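PDB 3TJY: effector protein hopAB3, which is recognised by the tomato resistance protein Pto, eliciting Pto- and Prf-dependent immunity, and promotes virulence in susceptible plants. Local coordinates for residues 20-32 with 66-78. Numbering follows the deposited sequence.
Sequences DLANIRTMFRNML and AIALREALRRADS. With SO4 (sulfate ion), chain B; SO4 (sulfate ion), chain D.
Leu73 and Phe28 interlock as reciprocal knobs into holes where helices 21-32 and 64-77 of this Pto-binding helical bundle pack roughly antiparallel, their segment axes 9.3 Å apart at closest approach and their N-to-C directions 144° apart. Leu73 sits among Leu21, Ile24, Arg25 and Phe28; its CD1 meets Phe28 CB at 4.1 Å. The Phe28 knob enters between Ala66, Leu69, Arg70 and Leu73. With CG anti to the backbone N, its ring takes Leu69 CD2 over one face, a CH-pi contact 3.9 Å from the centroid and 16° off the ring normal, while Ala66 O lies at the ring edge.

Beside this core, the extended Arg25 chain carries its guanidinium past Leu73 to Asp77: Arg25 NH1 donates to Asp77 OD2 at 2.9 Å (153°), a salt bridge meeting the carboxylate from its anti side. Arg74 CG lies over one guanidinium face, and two sulfates, probably from the crystallisation liquor, bind at the edge. The chain B sulfate also binds Arg29, whose NE donates to sulfate O3 at 2.7 Å; the shared anion probably offsets the gathered positive charge. Phe47 of helix 41-50 touches Phe28, Ile24 and Leu69, continuing the core. A water further ties the helices, donating to Ala22 O and Asp77 OD2, each at 2.8 Å.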
loop_
_atom_site.group_PDB
_atom_site.type_symbol
_atom_site.label_atom_id
_atom_site.label_comp_id
_atom_site.label_asym_id
_atom_site.label_seq_id
_atom_site.Cartn_x
_atom_site.Cartn_y
_atom_site.Cartn_z
ATOM N N ASP A 20 -7.650 -7.699 -3.428
ATOM C CA ASP A 20 -7.657 -7.659 -4.881
ATOM C C ASP A 20 -6.591 -6.613 -5.223
ATOM O O ASP A 20 -6.796 -5.424 -4.973
ATOM C CB ASP A 20 -9.057 -7.215 -5.341
ATOM C CG ASP A 20 -9.163 -6.997 -6.846
ATOM O OD1 ASP A 20 -10.288 -7.086 -7.380
ATOM O OD2 ASP A 20 -8.151 -6.723 -7.500
ATOM N N LEU A 21 -5.447 -7.046 -5.749
ATOM C CA LEU A 21 -4.325 -6.134 -6.004
ATOM C C LEU A 21 -4.636 -5.056 -7.045
ATOM O O LEU A 21 -4.093 -3.944 -6.959
ATOM C CB LEU A 21 -3.042 -6.890 -6.397
ATOM C CG LEU A 21 -2.434 -7.802 -5.328
ATOM C CD1 LEU A 21 -1.137 -8.429 -5.845
ATOM C CD2 LEU A 21 -2.183 -7.029 -4.043
ATOM N N ALA A 22 -5.491 -5.371 -8.017
ATOM C CA ALA A 22 -5.932 -4.356 -8.966
ATOM C C ALA A 22 -6.639 -3.235 -8.211
ATOM O O ALA A 22 -6.419 -2.052 -8.484
ATOM C CB ALA A 22 -6.837 -4.959 -10.047
ATOM N N ASN A 23 -7.471 -3.611 -7.238
ATOM C CA ASN A 23 -8.217 -2.643 -6.448
ATOM C C ASN A 23 -7.301 -1.859 -5.511
ATOM O O ASN A 23 -7.427 -0.638 -5.381
ATOM C CB ASN A 23 -9.330 -3.349 -5.655
ATOM C CG ASN A 23 -9.964 -2.458 -4.588
ATOM O OD1 ASN A 23 -9.885 -2.746 -3.388
ATOM N ND2 ASN A 23 -10.609 -1.389 -5.019
ATOM N N ILE A 24 -6.388 -2.555 -4.844
ATOM C CA ILE A 24 -5.454 -1.876 -3.959
ATOM C C ILE A 24 -4.614 -0.886 -4.771
ATOM O O ILE A 24 -4.368 0.231 -4.330
ATOM C CB ILE A 24 -4.523 -2.852 -3.223
ATOM C CG1 ILE A 24 -5.331 -3.787 -2.321
ATOM C CG2 ILE A 24 -3.533 -2.079 -2.366
ATOM C CD1 ILE A 24 -6.188 -3.057 -1.252
ATOM N N ARG A 25 -4.213 -1.285 -5.975
ATOM C CA ARG A 25 -3.430 -0.391 -6.835
ATOM C C ARG A 25 -4.162 0.929 -7.084
ATOM O O ARG A 25 -3.587 2.008 -6.959
ATOM C CB ARG A 25 -3.084 -1.072 -8.165
ATOM C CG ARG A 25 -2.211 -0.218 -9.072
ATOM C CD ARG A 25 -1.893 -0.939 -10.375
ATOM N NE ARG A 25 -1.212 -0.051 -11.313
ATOM C CZ ARG A 25 -1.111 -0.283 -12.613
ATOM N NH1 ARG A 25 -1.650 -1.374 -13.144
ATOM N NH2 ARG A 25 -0.496 0.597 -13.390
ATOM N N THR A 26 -5.442 0.838 -7.422
ATOM C CA THR A 26 -6.255 2.017 -7.687
ATOM C C THR A 26 -6.415 2.867 -6.421
ATOM O O THR A 26 -6.239 4.084 -6.451
ATOM C CB THR A 26 -7.620 1.595 -8.236
ATOM O OG1 THR A 26 -7.430 0.901 -9.478
ATOM C CG2 THR A 26 -8.542 2.800 -8.470
HETATM N N MSE A 27 -6.771 2.197 -5.324
HETATM C CA MSE A 27 -6.942 2.842 -4.021
HETATM C C MSE A 27 -5.695 3.624 -3.631
HETATM O O MSE A 27 -5.778 4.788 -3.236
HETATM C CB MSE A 27 -7.206 1.791 -2.934
HETATM C CG MSE A 27 -8.350 0.847 -3.224
HETATM SE SE MSE A 27 -9.704 0.965 -1.842
HETATM C CE MSE A 27 -10.266 2.792 -2.268
ATOM N N PHE A 28 -4.547 2.962 -3.740
ATOM C CA PHE A 28 -3.274 3.520 -3.301
ATOM C C PHE A 28 -2.905 4.729 -4.146
ATOM O O PHE A 28 -2.400 5.710 -3.626
ATOM C CB PHE A 28 -2.166 2.481 -3.331
ATOM C CG PHE A 28 -0.894 2.937 -2.673
ATOM C CD1 PHE A 28 -0.882 3.278 -1.336
ATOM C CD2 PHE A 28 0.284 3.028 -3.398
ATOM C CE1 PHE A 28 0.297 3.684 -0.709
ATOM C CE2 PHE A 28 1.467 3.427 -2.785
ATOM C CZ PHE A 28 1.475 3.757 -1.433
ATOM N N ARG A 29 -3.166 4.659 -5.448
ATOM C CA ARG A 29 -2.966 5.825 -6.311
ATOM C C ARG A 29 -3.768 7.014 -5.789
ATOM O O ARG A 29 -3.257 8.126 -5.674
ATOM C CB ARG A 29 -3.384 5.516 -7.751
ATOM C CG ARG A 29 -3.079 6.635 -8.730
ATOM C CD ARG A 29 -3.612 6.305 -10.124
ATOM N NE ARG A 29 -3.018 5.067 -10.607
ATOM C CZ ARG A 29 -3.701 3.969 -10.914
ATOM N NH1 ARG A 29 -5.021 3.951 -10.836
ATOM N NH2 ARG A 29 -3.051 2.895 -11.330
ATOM N N ASN A 30 -5.034 6.768 -5.470
ATOM C CA ASN A 30 -5.909 7.803 -4.929
ATOM C C ASN A 30 -5.450 8.295 -3.556
ATOM O O ASN A 30 -5.572 9.484 -3.247
ATOM C CB ASN A 30 -7.340 7.287 -4.839
ATOM C CG ASN A 30 -7.944 7.019 -6.195
ATOM O OD1 ASN A 30 -7.554 7.631 -7.193
ATOM N ND2 ASN A 30 -8.912 6.106 -6.240
HETATM N N MSE A 31 -4.928 7.383 -2.745
HETATM C CA MSE A 31 -4.393 7.736 -1.426
HETATM C C MSE A 31 -3.255 8.732 -1.578
HETATM O O MSE A 31 -3.189 9.738 -0.862
HETATM C CB MSE A 31 -3.898 6.490 -0.689
HETATM C CG MSE A 31 -3.181 6.783 0.625
HETATM SE SE MSE A 31 -4.411 7.339 2.060
HETATM C CE MSE A 31 -3.074 7.854 3.367
ATOM N N LEU A 32 -2.368 8.468 -2.525
ATOM C CA LEU A 32 -1.242 9.361 -2.760
ATOM C C LEU A 32 -1.701 10.722 -3.249
ATOM O O LEU A 32 -0.991 11.711 -3.080
ATOM C CB LEU A 32 -0.246 8.749 -3.749
ATOM C CG LEU A 32 0.401 7.444 -3.313
ATOM C CD1 LEU A 32 1.458 7.039 -4.314
ATOM C CD2 LEU A 32 1.012 7.607 -1.920
ATOM N N ALA A 66 6.597 4.465 -0.330
ATOM C CA ALA A 66 5.428 4.685 -1.181
ATOM C C ALA A 66 5.778 4.475 -2.646
ATOM O O ALA A 66 4.978 3.925 -3.411
ATOM C CB ALA A 66 4.848 6.075 -0.961
ATOM N N ILE A 67 6.967 4.922 -3.048
ATOM C CA ILE A 67 7.405 4.725 -4.424
ATOM C C ILE A 67 7.561 3.234 -4.700
ATOM O O ILE A 67 7.086 2.727 -5.720
ATOM C CB ILE A 67 8.743 5.449 -4.695
ATOM C CG1 ILE A 67 8.550 6.953 -4.639
ATOM C CG2 ILE A 67 9.327 5.033 -6.042
ATOM C CD1 ILE A 67 9.855 7.755 -4.633
ATOM N N ALA A 68 8.244 2.530 -3.804
ATOM C CA ALA A 68 8.463 1.095 -4.002
ATOM C C ALA A 68 7.147 0.337 -4.039
ATOM O O ALA A 68 6.999 -0.599 -4.812
ATOM C CB ALA A 68 9.384 0.522 -2.906
ATOM N N LEU A 69 6.186 0.729 -3.211
ATOM C CA LEU A 69 4.903 0.035 -3.218
ATOM C C LEU A 69 4.119 0.300 -4.500
ATOM O O LEU A 69 3.499 -0.615 -5.072
ATOM C CB LEU A 69 4.062 0.396 -1.973
ATOM C CG LEU A 69 2.722 -0.351 -1.913
ATOM C CD1 LEU A 69 2.945 -1.864 -1.900
ATOM C CD2 LEU A 69 1.936 0.071 -0.666
ATOM N N ARG A 70 4.122 1.541 -4.972
ATOM C CA ARG A 70 3.439 1.824 -6.230
ATOM C C ARG A 70 4.059 0.990 -7.356
ATOM O O ARG A 70 3.343 0.437 -8.208
ATOM C CB ARG A 70 3.498 3.315 -6.561
ATOM C CG ARG A 70 2.439 3.736 -7.544
ATOM C CD ARG A 70 2.929 4.878 -8.406
ATOM N NE ARG A 70 2.188 6.123 -8.238
ATOM C CZ ARG A 70 0.870 6.227 -8.090
ATOM N NH1 ARG A 70 0.082 5.148 -8.070
ATOM N NH2 ARG A 70 0.343 7.437 -7.949
ATOM N N GLU A 71 5.388 0.900 -7.365
ATOM C CA GLU A 71 6.064 0.086 -8.378
ATOM C C GLU A 71 5.651 -1.370 -8.277
ATOM O O GLU A 71 5.388 -2.023 -9.295
ATOM C CB GLU A 71 7.587 0.197 -8.235
ATOM C CG GLU A 71 8.098 1.579 -8.606
ATOM C CD GLU A 71 9.565 1.765 -8.243
ATOM O OE1 GLU A 71 10.146 0.837 -7.623
ATOM O OE2 GLU A 71 10.107 2.837 -8.575
ATOM N N ALA A 72 5.614 -1.885 -7.048
ATOM C CA ALA A 72 5.290 -3.292 -6.832
ATOM C C ALA A 72 3.847 -3.619 -7.212
ATOM O O ALA A 72 3.577 -4.673 -7.797
ATOM C CB ALA A 72 5.562 -3.670 -5.381
ATOM N N LEU A 73 2.914 -2.740 -6.847
ATOM C CA LEU A 73 1.518 -2.966 -7.216
ATOM C C LEU A 73 1.332 -2.915 -8.712
ATOM O O LEU A 73 0.568 -3.692 -9.279
ATOM C CB LEU A 73 0.597 -1.937 -6.529
ATOM C CG LEU A 73 0.474 -2.148 -5.026
ATOM C CD1 LEU A 73 -0.154 -0.906 -4.399
ATOM C CD2 LEU A 73 -0.352 -3.401 -4.706
ATOM N N ARG A 74 2.018 -1.987 -9.376
ATOM C CA ARG A 74 1.897 -1.895 -10.832
ATOM C C ARG A 74 2.427 -3.146 -11.527
ATOM O O ARG A 74 1.803 -3.659 -12.459
ATOM C CB ARG A 74 2.607 -0.646 -11.362
ATOM C CG ARG A 74 2.832 -0.646 -12.869
ATOM C CD ARG A 74 3.429 0.683 -13.332
ATOM N NE ARG A 74 4.677 0.989 -12.634
ATOM C CZ ARG A 74 5.286 2.169 -12.700
ATOM N NH1 ARG A 74 6.416 2.379 -12.031
ATOM N NH2 ARG A 74 4.753 3.142 -13.429
ATOM N N ARG A 75 3.571 -3.639 -11.063
ATOM C CA ARG A 75 4.162 -4.825 -11.684
ATOM C C ARG A 75 3.300 -6.051 -11.425
ATOM O O ARG A 75 3.100 -6.873 -12.326
ATOM C CB ARG A 75 5.582 -5.057 -11.164
ATOM C CG ARG A 75 6.262 -6.269 -11.807
ATOM C CD ARG A 75 7.781 -6.172 -11.663
ATOM N NE ARG A 75 8.317 -5.051 -12.440
ATOM C CZ ARG A 75 8.815 -3.930 -11.912
ATOM N NH1 ARG A 75 8.864 -3.759 -10.603
ATOM N NH2 ARG A 75 9.262 -2.968 -12.718
ATOM N N ALA A 76 2.777 -6.166 -10.211
ATOM C CA ALA A 76 1.898 -7.305 -9.884
ATOM C C ALA A 76 0.594 -7.279 -10.672
ATOM O O ALA A 76 0.027 -8.329 -11.006
ATOM C CB ALA A 76 1.617 -7.355 -8.409
ATOM N N ASP A 77 0.104 -6.080 -10.962
ATOM C CA ASP A 77 -1.163 -5.928 -11.688
ATOM C C ASP A 77 -0.974 -5.973 -13.208
ATOM O O ASP A 77 -1.939 -5.941 -13.961
ATOM C CB ASP A 77 -1.817 -4.600 -11.277
ATOM C CG ASP A 77 -3.213 -4.417 -11.835
ATOM O OD1 ASP A 77 -3.967 -5.410 -11.929
ATOM O OD2 ASP A 77 -3.567 -3.261 -12.180
ATOM N N SER A 78 0.276 -6.052 -13.651
ATOM C CA SER A 78 0.583 -6.002 -15.074
ATOM C C SER A 78 0.927 -7.380 -15.631
ATOM O O SER A 78 0.676 -7.664 -16.804
ATOM C CB SER A 78 1.729 -5.019 -15.332
ATOM O OG SER A 78 1.358 -3.702 -14.954
HETATM S S SO4 B . 0.475 3.716 -11.560
HETATM O O1 SO4 B . 1.658 4.035 -10.783
HETATM O O2 SO4 B . -0.168 2.523 -11.028
HETATM O O3 SO4 B . -0.443 4.844 -11.468
HETATM O O4 SO4 B . 0.867 3.473 -12.942
HETATM S S SO4 D . -1.371 -0.755 -16.642
HETATM O O1 SO4 D . -0.178 0.055 -16.394
HETATM O O2 SO4 D . -1.148 -2.125 -16.179
HETATM O O3 SO4 D . -2.506 -0.175 -15.928
HETATM O O4 SO4 D . -1.672 -0.770 -18.072
HETATM O O HOH W 1 -5.707 -1.683 -11.162
HETATM O O HOH W 2 -1.375 9.353 -7.290
#